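Local structure of luciferase-like enzymeAMP-CoA-ligase (Zophobas atratus, 4W8O) at residues L130-L135 / S150-T155; V72-S77 / H111-V116; K7-H12 / I332-D337; K315-F320 / H340-K345. The protein is a luciferase-like member of the AMP-binding (ANL) enzyme family that probably activates a carboxylic acid with ATP and passes it on to coenzyme A. All coordinates share one frame; numbering follows the deposited sequence.

Contact 1: residues L130-L135 / S150-T155; sequences LIEKSL and STKHGT
Lys152 and His153 are the residues of the 150-155 loop that meet Glu132 on helix 128-138, and Ser150 begins the turn that presents them. Its OG accepts from the backbone N of His153, 2.8 Å away, in an ST motif that pulls the chain back on itself; serine suits the place because its short hydroxyl arm reaches the returning N-H. Lys152 then brings its CD to 3.8 Å from Glu132 OE2, but NZ stops 4.8 Å from the same oxygen, so any attraction between the charges is probably long-range. Lys152 CB also lies over one face of the His153 ring, toward its rim.

Helix 128-138 is the crossover between the parallel strands 120-124 and 143-147, a beta-alpha-beta unit. Ile131 and Leu135 pack toward that sheet, while the side chain of Glu132 is turned to the 150-155 loop and also touches Ile144 of strand 143-147.

The chief link follows at His153, whose NE2 donates to Glu132 OE2 at 2.9 Å. The bond is nearly straight (172°), lies in the imidazole plane and takes the anti lone pair of OE2, although carboxylate and ring planes are turned 56° apart. Glu132 reaches this far because its chain is extended beyond CG. Were Glu132 cut back to an alanine, His153 NE2 would probably lose its carboxylate acceptor and Lys152 the negative charge near it. Gly154 bonds through its backbone to Val146, making 154-155 the outermost strand, and Thr155 OG1 caps Glu158 N at the start of helix 156-159.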
loop_
_atom_site.group_PDB
_atom_site.type_symbol
_atom_site.label_atom_id
_atom_site.label_comp_id
_atom_site.label_asym_id
_atom_site.label_seq_id
_atom_site.Cartn_x
_atom_site.Cartn_y
_atom_site.Cartn_z
ATOM N N LEU A 130 18.608 14.523 6.051
ATOM C CA LEU A 130 17.237 14.995 5.890
ATOM C C LEU A 130 16.441 14.862 7.196
ATOM O O LEU A 130 15.823 15.819 7.659
ATOM C CB LEU A 130 16.561 14.200 4.772
ATOM C CG LEU A 130 15.074 14.444 4.509
ATOM C CD1 LEU A 130 14.836 15.869 4.023
ATOM C CD2 LEU A 130 14.584 13.427 3.493
ATOM N N ILE A 131 16.476 13.674 7.789
ATOM C CA ILE A 131 15.771 13.419 9.041
ATOM C C ILE A 131 16.347 14.241 10.206
ATOM O O ILE A 131 15.596 14.828 10.974
ATOM C CB ILE A 131 15.790 11.915 9.409
ATOM C CG1 ILE A 131 15.015 11.085 8.380
ATOM C CG2 ILE A 131 15.202 11.688 10.788
ATOM C CD1 ILE A 131 13.605 11.566 8.118
ATOM N N GLU A 132 17.669 14.268 10.341
ATOM C CA GLU A 132 18.326 15.076 11.379
ATOM C C GLU A 132 17.907 16.551 11.289
ATOM O O GLU A 132 17.558 17.172 12.292
ATOM C CB GLU A 132 19.858 14.951 11.276
ATOM C CG GLU A 132 20.430 13.598 11.715
ATOM C CD GLU A 132 21.940 13.482 11.506
ATOM O OE1 GLU A 132 22.491 14.114 10.578
ATOM O OE2 GLU A 132 22.596 12.755 12.278
ATOM N N LYS A 133 17.939 17.105 10.082
ATOM C CA LYS A 133 17.561 18.505 9.872
ATOM C C LYS A 133 16.091 18.746 10.192
ATOM O O LYS A 133 15.737 19.760 10.799
ATOM C CB LYS A 133 17.841 18.930 8.432
ATOM C CG LYS A 133 19.312 19.106 8.126
ATOM C CD LYS A 133 19.541 19.387 6.651
ATOM C CE LYS A 133 21.025 19.482 6.329
ATOM N NZ LYS A 133 21.249 19.532 4.857
ATOM N N SER A 134 15.243 17.810 9.786
ATOM C CA SER A 134 13.808 17.950 9.992
ATOM C C SER A 134 13.466 17.924 11.477
ATOM O O SER A 134 12.663 18.731 11.945
ATOM C CB SER A 134 13.047 16.854 9.243
ATOM O OG SER A 134 13.299 16.914 7.840
ATOM N N LEU A 135 14.091 17.013 12.219
ATOM C CA LEU A 135 13.868 16.921 13.661
ATOM C C LEU A 135 14.347 18.184 14.360
ATOM O O LEU A 135 13.677 18.690 15.259
ATOM C CB LEU A 135 14.581 15.697 14.248
ATOM C CG LEU A 135 13.959 14.342 13.916
ATOM C CD1 LEU A 135 14.913 13.217 14.280
ATOM C CD2 LEU A 135 12.630 14.160 14.630
ATOM N N SER A 150 26.619 3.597 12.047
ATOM C CA SER A 150 26.538 4.860 12.754
ATOM C C SER A 150 27.276 4.757 14.078
ATOM O O SER A 150 27.220 3.728 14.746
ATOM C CB SER A 150 25.074 5.248 12.998
ATOM O OG SER A 150 24.979 6.548 13.574
ATOM N N THR A 151 27.985 5.820 14.433
ATOM C CA THR A 151 28.505 5.999 15.787
ATOM C C THR A 151 27.523 6.820 16.625
ATOM O O THR A 151 27.346 6.577 17.820
ATOM C CB THR A 151 29.851 6.745 15.761
ATOM O OG1 THR A 151 30.792 5.999 14.981
ATOM C CG2 THR A 151 30.394 6.922 17.162
ATOM N N LYS A 152 26.905 7.800 15.975
ATOM C CA LYS A 152 26.074 8.797 16.633
ATOM C C LYS A 152 24.727 8.209 17.051
ATOM O O LYS A 152 24.205 8.522 18.126
ATOM C CB LYS A 152 25.859 9.961 15.662
ATOM C CG LYS A 152 25.408 11.275 16.271
ATOM C CD LYS A 152 25.089 12.272 15.162
ATOM C CE LYS A 152 25.152 13.710 15.644
ATOM N NZ LYS A 152 24.103 14.012 16.657
ATOM N N HIS A 153 24.177 7.361 16.184
ATOM C CA HIS A 153 22.874 6.739 16.392
ATOM C C HIS A 153 23.015 5.229 16.469
ATOM O O HIS A 153 24.058 4.673 16.128
ATOM C CB HIS A 153 21.945 7.081 15.230
ATOM C CG HIS A 153 21.912 8.539 14.888
ATOM N ND1 HIS A 153 21.258 9.472 15.663
ATOM C CD2 HIS A 153 22.447 9.222 13.850
ATOM C CE1 HIS A 153 21.397 10.667 15.121
ATOM N NE2 HIS A 153 22.114 10.543 14.019
ATOM N N GLY A 154 21.948 4.569 16.908
ATOM C CA GLY A 154 21.873 3.110 16.877
ATOM C C GLY A 154 21.781 2.605 15.448
ATOM O O GLY A 154 21.536 3.377 14.526
ATOM N N THR A 155 21.984 1.307 15.268
ATOM C CA THR A 155 21.974 0.701 13.936
ATOM C C THR A 155 20.975 -0.439 13.873
ATOM O O THR A 155 20.642 -1.040 14.898
ATOM C CB THR A 155 23.354 0.138 13.566
ATOM O OG1 THR A 155 23.692 -0.926 14.465
ATOM C CG2 THR A 155 24.407 1.215 13.652
#

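Contact 2: residues V72-S77 / H111-V116; sequences VVCFCS and HLLSLV
Buried apolar packing of a helix on a beta-sheet joins Val72 and Cys74 of strand 72-76 to Val116 and Leu113 of helix 106-116. The helix belongs to a beta-alpha-beta crossover: it leads from strand 96-99 to strand 120-124, which run parallel on either side of strand 72-76, and so passes over the strand between them.

Side chains alternate along the strand. Val72 and Cys74 turn to helix 106-116, while Val73 and Phe75 pack against helix 85-92 on the other face of the sheet. Branched valine is at home here, filling space close to the backbone of an extended chain. Val72 CG1 stands anti to its backbone nitrogen (chi1 174°), and from there it approaches Val116 CB at 4.2 Å. Further along, the small, apolar thiol of Cys74 lies against Leu113, its SG 4.5 Å from the CD2 methyl, at the limit of contact. Leu113 leaves its helix at a slant, yet its longer chain brings CD2 to the sulfur.

No hydrogen bond crosses the contact, and the fit rests on shape. Met182 of strand 179-184 touches both Val72 and Val116, continuing the apolar layer. A bond from His111 NE2 to Pro192 O helps to place the helix. The helix loosens as it ends, with only weak bonds from Val116 N, and the carbonyl O of Val116 lies 3.7 Å from Val72 CG2.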
loop_
_atom_site.group_PDB
_atom_site.type_symbol
_atom_site.label_atom_id
_atom_site.label_comp_id
_atom_site.label_asym_id
_atom_site.label_seq_id
_atom_site.Cartn_x
_atom_site.Cartn_y
_atom_site.Cartn_z
ATOM N N VAL A 72 4.424 5.412 18.317
ATOM C CA VAL A 72 4.517 5.488 16.852
ATOM C C VAL A 72 5.959 5.215 16.438
ATOM O O VAL A 72 6.879 5.802 16.991
ATOM C CB VAL A 72 4.119 6.886 16.341
ATOM C CG1 VAL A 72 4.358 7.021 14.834
ATOM C CG2 VAL A 72 2.666 7.170 16.678
ATOM N N VAL A 73 6.154 4.326 15.472
ATOM C CA VAL A 73 7.477 4.051 14.942
ATOM C C VAL A 73 7.467 4.448 13.470
ATOM O O VAL A 73 6.602 4.025 12.699
ATOM C CB VAL A 73 7.884 2.575 15.083
ATOM C CG1 VAL A 73 9.298 2.366 14.558
ATOM C CG2 VAL A 73 7.789 2.134 16.534
ATOM N N CYS A 74 8.438 5.267 13.102
ATOM C CA CYS A 74 8.499 5.854 11.784
ATOM C C CYS A 74 9.637 5.271 10.948
ATOM O O CYS A 74 10.634 4.800 11.492
ATOM C CB CYS A 74 8.681 7.349 11.958
ATOM S SG CYS A 74 8.399 8.281 10.462
ATOM N N PHE A 75 9.477 5.294 9.631
ATOM C CA PHE A 75 10.455 4.730 8.699
ATOM C C PHE A 75 10.709 5.697 7.550
ATOM O O PHE A 75 9.767 6.232 6.962
ATOM C CB PHE A 75 9.958 3.378 8.170
ATOM C CG PHE A 75 9.639 2.421 9.266
ATOM C CD1 PHE A 75 8.403 2.450 9.878
ATOM C CD2 PHE A 75 10.612 1.559 9.751
ATOM C CE1 PHE A 75 8.122 1.609 10.939
ATOM C CE2 PHE A 75 10.337 0.718 10.805
ATOM C CZ PHE A 75 9.101 0.743 11.404
ATOM N N CYS A 76 11.982 5.947 7.256
ATOM C CA CYS A 76 12.365 6.717 6.068
ATOM C C CYS A 76 13.437 5.981 5.265
ATOM O O CYS A 76 14.641 6.127 5.515
ATOM C CB CYS A 76 12.854 8.107 6.451
ATOM S SG CYS A 76 13.018 9.182 5.011
ATOM N N SER A 77 12.993 5.187 4.296
ATOM C CA SER A 77 13.902 4.364 3.521
ATOM C C SER A 77 13.273 3.937 2.202
ATOM O O SER A 77 12.062 3.727 2.123
ATOM C CB SER A 77 14.295 3.122 4.328
ATOM O OG SER A 77 15.090 2.223 3.572
ATOM N N HIS A 111 6.798 18.853 8.825
ATOM C CA HIS A 111 5.368 18.853 9.081
ATOM C C HIS A 111 4.853 17.441 9.405
ATOM O O HIS A 111 4.085 17.264 10.348
ATOM C CB HIS A 111 4.604 19.426 7.894
ATOM C CG HIS A 111 3.121 19.304 8.033
ATOM N ND1 HIS A 111 2.417 19.941 9.031
ATOM C CD2 HIS A 111 2.210 18.609 7.314
ATOM C CE1 HIS A 111 1.133 19.651 8.916
ATOM N NE2 HIS A 111 0.981 18.847 7.879
ATOM N N LEU A 112 5.284 16.452 8.628
ATOM C CA LEU A 112 4.833 15.076 8.824
ATOM C C LEU A 112 5.244 14.555 10.191
ATOM O O LEU A 112 4.442 13.946 10.886
ATOM C CB LEU A 112 5.357 14.157 7.714
ATOM C CG LEU A 112 4.920 14.511 6.284
ATOM C CD1 LEU A 112 5.254 13.392 5.307
ATOM C CD2 LEU A 112 3.438 14.867 6.221
ATOM N N LEU A 113 6.487 14.815 10.584
ATOM C CA LEU A 113 6.958 14.430 11.914
ATOM C C LEU A 113 6.151 15.107 13.021
ATOM O O LEU A 113 5.859 14.494 14.054
ATOM C CB LEU A 113 8.453 14.741 12.074
ATOM C CG LEU A 113 9.431 13.856 11.296
ATOM C CD1 LEU A 113 10.853 14.402 11.365
ATOM C CD2 LEU A 113 9.385 12.430 11.813
ATOM N N SER A 114 5.781 16.366 12.800
ATOM C CA SER A 114 5.021 17.117 13.793
ATOM C C SER A 114 3.614 16.541 13.947
ATOM O O SER A 114 3.023 16.635 15.017
ATOM C CB SER A 114 4.972 18.608 13.428
ATOM O OG SER A 114 4.013 18.867 12.403
ATOM N N LEU A 115 3.082 15.942 12.882
ATOM C CA LEU A 115 1.788 15.266 12.965
ATOM C C LEU A 115 1.827 14.012 13.851
ATOM O O LEU A 115 0.936 13.815 14.664
ATOM C CB LEU A 115 1.283 14.864 11.578
ATOM C CG LEU A 115 0.893 15.975 10.610
ATOM C CD1 LEU A 115 0.682 15.393 9.221
ATOM C CD2 LEU A 115 -0.353 16.704 11.084
ATOM N N VAL A 116 2.853 13.177 13.682
ATOM C CA VAL A 116 2.889 11.851 14.306
ATOM C C VAL A 116 3.888 11.688 15.468
ATOM O O VAL A 116 3.830 10.685 16.181
ATOM C CB VAL A 116 3.096 10.736 13.252
ATOM C CG1 VAL A 116 2.047 10.850 12.150
ATOM C CG2 VAL A 116 4.508 10.744 12.664
#

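Contact 3: residues K7-H12 / I332-D337; sequences KGKEFH and IFHPED
Lys9 and His334, which meet through their side chains, have CA atoms 10.5 Å apart, the nearest backbone approach of the two segments. Residues 7-12 continue extended from the end of strand 6-7, with Gly8 and Lys9 bonded through their backbones to Thr356 and Arg355. Residues 332-334 are also extended, whereas 335-337 take helical backbone angles and curl back under the His334 side chain.

A long, flexible lysine is what spans such a gap. Its CG lies between the backbone N and the carbonyl carbon (chi1 77°), and the rest of the chain is fully stretched, crossing the His334 side chain at about a right angle. NZ stops 3.4 Å from His334 CD2, donates to the carbonyl O of Tyr211, and gives a further bond to a water at 2.8 Å. That water, 2.8 Å from His334 NE2 and in the ring plane, bridges the two side chains.

The contact lies on the surface, joining the edge of the five-stranded antiparallel sheet to the loop that leaves strand 328-332 of the nine-stranded mixed sheet. Within this loop the imidazole is held on several sides: Pro335 CD packs over one face, Asp337 OD2 sits 3.3 Å above the centre of the other, and ND1 accepts from Asp337 N at 3.3 Å (154°). With a leucine in its place, Asp337 N would probably lose this acceptor and the water its tie to the loop. Asp337 OD2 also lies 4.4 Å from Lys9 NZ, which would probably favour the lysine's charge, though beyond a salt bridge.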
loop_
_atom_site.group_PDB
_atom_site.type_symbol
_atom_site.label_atom_id
_atom_site.label_comp_id
_atom_site.label_asym_id
_atom_site.label_seq_id
_atom_site.Cartn_x
_atom_site.Cartn_y
_atom_site.Cartn_z
ATOM N N LYS A 7 -22.801 -2.019 -5.430
ATOM C CA LYS A 7 -22.404 -2.863 -4.322
ATOM C C LYS A 7 -21.547 -3.994 -4.840
ATOM O O LYS A 7 -21.970 -4.740 -5.720
ATOM C CB LYS A 7 -23.638 -3.429 -3.607
ATOM C CG LYS A 7 -23.296 -4.300 -2.401
ATOM C CD LYS A 7 -24.524 -4.879 -1.715
ATOM C CE LYS A 7 -24.115 -5.714 -0.505
ATOM N NZ LYS A 7 -25.149 -6.719 -0.130
ATOM N N GLY A 8 -20.350 -4.135 -4.281
ATOM C CA GLY A 8 -19.443 -5.203 -4.688
ATOM C C GLY A 8 -19.889 -6.558 -4.176
ATOM O O GLY A 8 -20.788 -6.646 -3.347
ATOM N N LYS A 9 -19.247 -7.614 -4.668
ATOM C CA LYS A 9 -19.611 -8.976 -4.305
ATOM C C LYS A 9 -19.239 -9.240 -2.857
ATOM O O LYS A 9 -18.334 -8.603 -2.315
ATOM C CB LYS A 9 -18.907 -9.991 -5.217
ATOM C CG LYS A 9 -17.436 -10.207 -4.877
ATOM C CD LYS A 9 -16.760 -11.238 -5.770
ATOM C CE LYS A 9 -15.306 -11.408 -5.353
ATOM N NZ LYS A 9 -14.503 -12.217 -6.305
ATOM N N GLU A 10 -19.925 -10.189 -2.234
ATOM C CA GLU A 10 -19.645 -10.534 -0.844
ATOM C C GLU A 10 -18.439 -11.457 -0.723
ATOM O O GLU A 10 -18.073 -12.164 -1.669
ATOM C CB GLU A 10 -20.872 -11.178 -0.177
ATOM C CG GLU A 10 -21.913 -10.176 0.315
ATOM C CD GLU A 10 -21.428 -9.308 1.475
ATOM O OE1 GLU A 10 -22.119 -8.323 1.801
ATOM O OE2 GLU A 10 -20.365 -9.600 2.070
ATOM N N PHE A 11 -17.795 -11.400 0.441
ATOM C CA PHE A 11 -16.846 -12.427 0.859
ATOM C C PHE A 11 -16.949 -12.566 2.365
ATOM O O PHE A 11 -17.543 -11.724 3.022
ATOM C CB PHE A 11 -15.404 -12.138 0.391
ATOM C CG PHE A 11 -14.756 -10.911 1.009
ATOM C CD1 PHE A 11 -14.132 -10.975 2.246
ATOM C CD2 PHE A 11 -14.714 -9.704 0.308
ATOM C CE1 PHE A 11 -13.517 -9.852 2.790
ATOM C CE2 PHE A 11 -14.103 -8.580 0.844
ATOM C CZ PHE A 11 -13.497 -8.654 2.087
ATOM N N HIS A 12 -16.395 -13.647 2.898
ATOM C CA HIS A 12 -16.398 -13.888 4.330
ATOM C C HIS A 12 -15.030 -13.482 4.882
ATOM O O HIS A 12 -14.037 -14.141 4.586
ATOM C CB HIS A 12 -16.674 -15.363 4.618
ATOM C CG HIS A 12 -16.507 -15.726 6.058
ATOM N ND1 HIS A 12 -17.500 -15.531 6.994
ATOM C CD2 HIS A 12 -15.447 -16.234 6.732
ATOM C CE1 HIS A 12 -17.066 -15.919 8.180
ATOM N NE2 HIS A 12 -15.822 -16.345 8.048
ATOM N N ILE A 332 -12.064 -1.885 -9.761
ATOM C CA ILE A 332 -11.135 -2.656 -10.589
ATOM C C ILE A 332 -11.926 -3.789 -11.259
ATOM O O ILE A 332 -12.930 -4.237 -10.717
ATOM C CB ILE A 332 -9.977 -3.245 -9.749
ATOM C CG1 ILE A 332 -8.917 -3.886 -10.648
ATOM C CG2 ILE A 332 -10.501 -4.257 -8.743
ATOM C CD1 ILE A 332 -7.570 -4.060 -9.973
ATOM N N PHE A 333 -11.487 -4.251 -12.427
ATOM C CA PHE A 333 -12.132 -5.413 -13.058
ATOM C C PHE A 333 -11.613 -6.721 -12.462
ATOM O O PHE A 333 -10.406 -6.894 -12.273
ATOM C CB PHE A 333 -11.895 -5.439 -14.572
ATOM C CG PHE A 333 -12.762 -4.487 -15.348
ATOM C CD1 PHE A 333 -14.147 -4.541 -15.246
ATOM C CD2 PHE A 333 -12.193 -3.559 -16.214
ATOM C CE1 PHE A 333 -14.949 -3.675 -15.973
ATOM C CE2 PHE A 333 -12.992 -2.686 -16.944
ATOM C CZ PHE A 333 -14.373 -2.746 -16.822
ATOM N N HIS A 334 -12.532 -7.634 -12.166
ATOM C CA HIS A 334 -12.168 -8.992 -11.778
ATOM C C HIS A 334 -11.587 -9.739 -12.997
ATOM O O HIS A 334 -12.192 -9.725 -14.073
ATOM C CB HIS A 334 -13.391 -9.731 -11.236
ATOM C CG HIS A 334 -13.057 -11.008 -10.534
ATOM N ND1 HIS A 334 -12.697 -12.150 -11.211
ATOM C CD2 HIS A 334 -13.008 -11.320 -9.218
ATOM C CE1 HIS A 334 -12.455 -13.117 -10.347
ATOM N NE2 HIS A 334 -12.630 -12.638 -9.129
ATOM N N PRO A 335 -10.416 -10.393 -12.839
ATOM C CA PRO A 335 -9.743 -11.027 -13.983
ATOM C C PRO A 335 -10.604 -12.015 -14.772
ATOM O O PRO A 335 -10.633 -11.945 -15.998
ATOM C CB PRO A 335 -8.557 -11.758 -13.339
ATOM C CG PRO A 335 -8.298 -11.026 -12.079
ATOM C CD PRO A 335 -9.638 -10.555 -11.598
ATOM N N GLU A 336 -11.268 -12.933 -14.074
ATOM C CA GLU A 336 -12.134 -13.932 -14.716
ATOM C C GLU A 336 -13.574 -13.450 -14.967
ATOM O O GLU A 336 -14.033 -13.444 -16.110
ATOM C CB GLU A 336 -12.154 -15.215 -13.888
ATOM C CG GLU A 336 -12.624 -16.433 -14.668
ATOM C CD GLU A 336 -13.313 -17.458 -13.793
ATOM O OE1 GLU A 336 -14.390 -17.141 -13.245
ATOM O OE2 GLU A 336 -12.786 -18.582 -13.664
ATOM N N ASP A 337 -14.279 -13.068 -13.901
ATOM C CA ASP A 337 -15.680 -12.610 -13.986
ATOM C C ASP A 337 -15.912 -11.455 -14.964
ATOM O O ASP A 337 -16.971 -11.384 -15.581
ATOM C CB ASP A 337 -16.206 -12.175 -12.607
ATOM C CG ASP A 337 -16.069 -13.256 -11.543
ATOM O OD1 ASP A 337 -16.078 -14.455 -11.880
ATOM O OD2 ASP A 337 -15.947 -12.895 -10.356
HETATM O O HOH W 1 -12.086 -13.632 -6.567
#

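Contact 4: residues K315-F320 / H340-K345; sequences KAQVLF and HLIDTK
Gln317 NE2 donates a hydrogen bond to the carbonyl O of Pro335, and the same nitrogen touches Ile342 CD1 at 3.6 Å. One side-chain amide thus serves as a polar tie and as a wall for a methyl group. Glutamine fits because its chain, extended beyond CG, carries the amide out from the start of strand 317-324 and meets the isoleucine at about a right angle.

Ile342, on the short helix 339-342, supplies all the contact from its side. Its CG1 branch lies anti to the carbonyl carbon (chi1 -71°), which brings CD1 against both Gln317 NE2 and Leu319 CD2, the latter at 3.8 Å. The other branch, CG2, rests 4.1 Å from the carbonyl O of Val318, an oxygen that accepts from Tyr306 OH. Beta-branching lets one residue touch three successive strand positions.

Past Ile342 the chain turns sharply. Leu341 O accepts from both Thr344 N and Lys345 N, each at 3.0 Å, and Thr344 OG1 gives a bond of the same length to His340 O. The strand lies between 293-297 and 328-332 in the mixed sheet and leads into Gly321, Gly323 and Met324, which line the pocket occupied by a polyethylene glycol. No hydrogen bond links the two segments directly, so van der Waals fit joins them, while Gln317 NE2 and Val318 O find partners in Pro335 O and Tyr306 OH.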
loop_
_atom_site.group_PDB
_atom_site.type_symbol
_atom_site.label_atom_id
_atom_site.label_comp_id
_atom_site.label_asym_id
_atom_site.label_seq_id
_atom_site.Cartn_x
_atom_site.Cartn_y
_atom_site.Cartn_z
ATOM N N LYS A 315 -0.090 -13.107 -22.735
ATOM C CA LYS A 315 -0.697 -14.002 -21.734
ATOM C C LYS A 315 -1.238 -13.260 -20.498
ATOM O O LYS A 315 -1.792 -13.885 -19.598
ATOM C CB LYS A 315 0.299 -15.093 -21.290
ATOM C CG LYS A 315 0.403 -16.294 -22.230
ATOM C CD LYS A 315 1.340 -16.021 -23.397
ATOM C CE LYS A 315 1.454 -17.213 -24.336
ATOM N NZ LYS A 315 2.039 -18.410 -23.669
ATOM N N ALA A 316 -1.092 -11.939 -20.455
ATOM C CA ALA A 316 -1.520 -11.155 -19.297
ATOM C C ALA A 316 -2.796 -10.367 -19.560
ATOM O O ALA A 316 -3.202 -10.182 -20.700
ATOM C CB ALA A 316 -0.412 -10.202 -18.882
ATOM N N GLN A 317 -3.425 -9.917 -18.482
ATOM C CA GLN A 317 -4.444 -8.876 -18.548
ATOM C C GLN A 317 -3.860 -7.587 -17.965
ATOM O O GLN A 317 -3.010 -7.637 -17.074
ATOM C CB GLN A 317 -5.683 -9.291 -17.751
ATOM C CG GLN A 317 -6.522 -10.372 -18.411
ATOM C CD GLN A 317 -7.562 -10.959 -17.467
ATOM O OE1 GLN A 317 -7.251 -11.302 -16.328
ATOM N NE2 GLN A 317 -8.803 -11.076 -17.937
ATOM N N VAL A 318 -4.305 -6.442 -18.479
ATOM C CA VAL A 318 -3.972 -5.149 -17.898
ATOM C C VAL A 318 -5.149 -4.677 -17.048
ATOM O O VAL A 318 -6.260 -4.523 -17.556
ATOM C CB VAL A 318 -3.672 -4.082 -18.975
ATOM C CG1 VAL A 318 -3.427 -2.722 -18.326
ATOM C CG2 VAL A 318 -2.475 -4.484 -19.826
ATOM N N LEU A 319 -4.904 -4.440 -15.762
ATOM C CA LEU A 319 -5.969 -4.056 -14.838
ATOM C C LEU A 319 -5.741 -2.646 -14.308
ATOM O O LEU A 319 -4.862 -2.422 -13.475
ATOM C CB LEU A 319 -6.059 -5.049 -13.675
ATOM C CG LEU A 319 -6.440 -6.496 -14.011
ATOM C CD1 LEU A 319 -6.542 -7.319 -12.732
ATOM C CD2 LEU A 319 -7.743 -6.579 -14.793
ATOM N N PHE A 320 -6.543 -1.706 -14.806
ATOM C CA PHE A 320 -6.499 -0.322 -14.378
ATOM C C PHE A 320 -7.494 -0.147 -13.246
ATOM O O PHE A 320 -8.691 -0.309 -13.457
ATOM C CB PHE A 320 -6.859 0.600 -15.551
ATOM C CG PHE A 320 -6.701 2.068 -15.251
ATOM C CD1 PHE A 320 -7.672 2.759 -14.535
ATOM C CD2 PHE A 320 -5.594 2.766 -15.701
ATOM C CE1 PHE A 320 -7.525 4.109 -14.264
ATOM C CE2 PHE A 320 -5.451 4.113 -15.442
ATOM C CZ PHE A 320 -6.418 4.787 -14.725
ATOM N N HIS A 340 -14.488 -10.491 -20.268
ATOM C CA HIS A 340 -15.144 -9.925 -21.448
ATOM C C HIS A 340 -15.059 -8.398 -21.487
ATOM O O HIS A 340 -14.687 -7.830 -22.510
ATOM C CB HIS A 340 -16.612 -10.384 -21.519
ATOM C CG HIS A 340 -17.144 -10.920 -20.222
ATOM N ND1 HIS A 340 -17.243 -12.271 -19.960
ATOM C CD2 HIS A 340 -17.572 -10.289 -19.103
ATOM C CE1 HIS A 340 -17.728 -12.448 -18.745
ATOM N NE2 HIS A 340 -17.933 -11.262 -18.203
ATOM N N LEU A 341 -15.389 -7.745 -20.373
ATOM C CA LEU A 341 -15.396 -6.275 -20.305
ATOM C C LEU A 341 -13.990 -5.665 -20.352
ATOM O O LEU A 341 -13.816 -4.526 -20.791
ATOM C CB LEU A 341 -16.114 -5.782 -19.042
ATOM C CG LEU A 341 -17.554 -6.248 -18.798
ATOM C CD1 LEU A 341 -18.201 -5.400 -17.710
ATOM C CD2 LEU A 341 -18.377 -6.208 -20.077
ATOM N N ILE A 342 -12.995 -6.427 -19.907
ATOM C CA ILE A 342 -11.604 -5.975 -19.911
ATOM C C ILE A 342 -11.089 -5.680 -21.334
ATOM O O ILE A 342 -10.161 -4.882 -21.506
ATOM C CB ILE A 342 -10.711 -6.989 -19.150
ATOM C CG1 ILE A 342 -11.008 -6.898 -17.647
ATOM C CG2 ILE A 342 -9.229 -6.732 -19.393
ATOM C CD1 ILE A 342 -10.594 -8.113 -16.847
ATOM N N ASP A 343 -11.711 -6.291 -22.345
ATOM C CA ASP A 343 -11.359 -6.046 -23.754
ATOM C C ASP A 343 -12.379 -5.160 -24.483
ATOM O O ASP A 343 -12.409 -5.141 -25.711
ATOM C CB ASP A 343 -11.240 -7.378 -24.500
ATOM C CG ASP A 343 -10.622 -8.468 -23.651
ATOM O OD1 ASP A 343 -9.492 -8.276 -23.159
ATOM O OD2 ASP A 343 -11.275 -9.518 -23.472
ATOM N N THR A 344 -13.194 -4.417 -23.734
ATOM C CA THR A 344 -14.319 -3.677 -24.310
ATOM C C THR A 344 -14.451 -2.265 -23.752
ATOM O O THR A 344 -14.451 -1.293 -24.509
ATOM C CB THR A 344 -15.657 -4.411 -24.050
ATOM O OG1 THR A 344 -15.571 -5.761 -24.523
ATOM C CG2 THR A 344 -16.825 -3.701 -24.746
ATOM N N LYS A 345 -14.564 -2.162 -22.429
ATOM C CA LYS A 345 -14.994 -0.931 -21.768
ATOM C C LYS A 345 -13.824 -0.090 -21.234
ATOM O O LYS A 345 -13.692 0.130 -20.025
ATOM C CB LYS A 345 -15.985 -1.286 -20.643
ATOM C CG LYS A 345 -17.116 -0.285 -20.463
ATOM C CD LYS A 345 -18.434 -0.975 -20.138
ATOM C CE LYS A 345 -19.506 -0.595 -21.144
ATOM N NZ LYS A 345 -20.821 -1.196 -20.807
#

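How the contacts relate
From the N terminus, residues 7-12 open contact 3, whose partner comes some 320 residues later. Within that long loop contact 2 closes first, followed in series by contact 1; both build the eight-stranded sheet and its helices, and they meet where Leu135 CD2 packs on Leu113 CD1 at 3.7 Å. Residues 315-320 then open contact 4 before 332-337 close contact 3, and 340-345 close contact 4 last, so these two cross, touching through Phe333 and Ile342. Contact 3 ties the nine-stranded sheet to the edge of the antiparallel one, contact 4 strand 317-324 to helix 339-342. Contacts 1 and 4, their centres about 47 Å apart, lie on opposite sides of the chain's centre.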